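Local coordinates for protein HepC.19480.a.B1 (Helicobacter pylori, PDB 6MTZ) that is of unknown function but is probably a metal-dependent phosphoesterase of the DHH/DHHA1 family, many of whose members degrade short oligonucleotides or cyclic dinucleotides, at residues S276-L281 and D290-V295. Sequence-based numbering, arbitrary orientation.
Sequences SVLANL and DFYIDV
The phenol ring of Tyr-292 takes Ala-279 over one face: the alanine CA sits 4.1 Å above the ring plane, displaced toward the rim. The methyl group makes the closer approach at the root of the side chain, with Ala-279 CB 3.6 Å from Tyr-292 CB and equally close to CG. Leu-278 comes in at the other end of the ring. Its CD2 methyl meets the ring obliquely, 3.8 Å from Tyr-292 CZ, and packs tightly against the hydroxyl, with CD2 and Tyr-292 OH 3.2 Å apart. Tyr-292 holds CG anti to its own backbone nitrogen (chi1 -170°), which turns the ring across the helix, with Ala-279 near its CB end and Leu-278 near its hydroxyl.

This is the packing of a helix on its sheet within a beta-alpha-beta unit: strand 264-270 leads into helix 276-285, and the chain returns as strand 291-295, parallel to and beside the first. The backbones come as near as 5.9 Å, between the CA atoms of Ala-279 and Tyr-292, a spacing that the small alanine side chain permits. Its two strands belong to the mixed sheet of what is probably the DHHA1 domain.

No hydrogen bond crosses this apolar interface. The OH of the buried Tyr-292 bonds instead to Ser-269 OG on the neighbouring strand, an atom that also bonds Asp-294 OD1. Asp-294 in turn grips the backbone nitrogens of Met-272 and Gly-273, tying strand 291-295 to the loop that enters the helix. Helix 238-251 adds Thr-247 against Leu-278 and Leu-250 against Tyr-292.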
# COMPACT_ATOMS: atom_id res chain seq x y z
N SER A 276 -2.09 13.99 -15.68
CA SER A 276 -1.77 15.26 -16.33
C SER A 276 -0.84 16.11 -15.45
O SER A 276 0.28 16.45 -15.86
CB SER A 276 -3.05 16.02 -16.68
OG SER A 276 -3.70 15.40 -17.78
N VAL A 277 -1.25 16.41 -14.22
CA VAL A 277 -0.41 17.21 -13.33
C VAL A 277 0.90 16.48 -13.06
O VAL A 277 1.99 17.07 -13.12
CB VAL A 277 -1.15 17.53 -12.02
CG1 VAL A 277 -0.35 18.56 -11.18
CG2 VAL A 277 -2.57 18.02 -12.32
N LEU A 278 0.81 15.18 -12.78
CA LEU A 278 2.00 14.40 -12.42
C LEU A 278 3.03 14.42 -13.54
O LEU A 278 4.20 14.73 -13.32
CB LEU A 278 1.59 12.96 -12.09
CG LEU A 278 2.79 12.06 -11.77
CD1 LEU A 278 3.26 12.34 -10.35
CD2 LEU A 278 2.45 10.61 -11.96
N ALA A 279 2.60 14.04 -14.75
CA ALA A 279 3.53 13.91 -15.86
C ALA A 279 4.09 15.27 -16.27
O ALA A 279 5.28 15.39 -16.58
CB ALA A 279 2.85 13.23 -17.04
N ASN A 280 3.25 16.31 -16.27
CA ASN A 280 3.74 17.64 -16.60
C ASN A 280 4.87 18.05 -15.65
O ASN A 280 5.90 18.55 -16.09
CB ASN A 280 2.60 18.66 -16.55
CG ASN A 280 3.00 20.02 -17.13
OD1 ASN A 280 3.02 20.20 -18.34
ND2 ASN A 280 3.33 20.98 -16.26
N LEU A 281 4.70 17.79 -14.35
CA LEU A 281 5.74 18.13 -13.38
C LEU A 281 6.96 17.23 -13.55
O LEU A 281 8.10 17.71 -13.46
CB LEU A 281 5.18 18.02 -11.97
CG LEU A 281 6.12 18.40 -10.83
CD1 LEU A 281 6.64 19.84 -11.02
CD2 LEU A 281 5.37 18.26 -9.52
N ASP A 290 11.25 12.37 -22.82
CA ASP A 290 10.40 12.89 -23.87
C ASP A 290 8.92 12.62 -23.65
O ASP A 290 8.09 13.40 -24.13
CB ASP A 290 10.80 12.28 -25.21
CG ASP A 290 12.24 12.52 -25.51
OD1 ASP A 290 12.61 13.71 -25.60
OD2 ASP A 290 13.00 11.53 -25.59
N PHE A 291 8.56 11.54 -22.97
CA PHE A 291 7.15 11.29 -22.71
C PHE A 291 7.00 10.54 -21.40
O PHE A 291 7.96 10.03 -20.82
CB PHE A 291 6.49 10.53 -23.86
CG PHE A 291 7.03 9.15 -24.07
CD1 PHE A 291 8.21 8.95 -24.78
CD2 PHE A 291 6.34 8.04 -23.59
CE1 PHE A 291 8.72 7.67 -24.99
CE2 PHE A 291 6.83 6.75 -23.79
CZ PHE A 291 8.02 6.56 -24.49
N TYR A 292 5.76 10.51 -20.94
CA TYR A 292 5.38 9.81 -19.74
C TYR A 292 4.27 8.84 -20.14
O TYR A 292 3.41 9.19 -20.96
CB TYR A 292 4.91 10.80 -18.66
CG TYR A 292 4.71 10.17 -17.30
CD1 TYR A 292 3.57 9.43 -17.02
CD2 TYR A 292 5.66 10.31 -16.30
CE1 TYR A 292 3.39 8.84 -15.79
CE2 TYR A 292 5.48 9.73 -15.06
CZ TYR A 292 4.34 8.99 -14.82
OH TYR A 292 4.14 8.40 -13.60
N ILE A 293 4.32 7.62 -19.61
CA ILE A 293 3.33 6.62 -19.95
C ILE A 293 2.93 5.88 -18.68
O ILE A 293 3.79 5.44 -17.91
CB ILE A 293 3.84 5.66 -21.04
CG1 ILE A 293 2.81 4.57 -21.35
CG2 ILE A 293 5.21 5.05 -20.66
CD1 ILE A 293 3.18 3.72 -22.56
N ASP A 294 1.62 5.81 -18.42
CA ASP A 294 1.06 5.05 -17.31
C ASP A 294 0.11 4.00 -17.87
O ASP A 294 -0.67 4.27 -18.79
CB ASP A 294 0.32 5.97 -16.33
CG ASP A 294 -0.20 5.24 -15.11
OD1 ASP A 294 0.61 4.90 -14.21
OD2 ASP A 294 -1.42 5.00 -15.05
N VAL A 295 0.19 2.79 -17.32
CA VAL A 295 -0.69 1.69 -17.66
C VAL A 295 -1.42 1.25 -16.40
O VAL A 295 -0.86 1.30 -15.30
CB VAL A 295 0.09 0.50 -18.27
CG1 VAL A 295 -0.86 -0.51 -18.90
CG2 VAL A 295 1.09 1.01 -19.30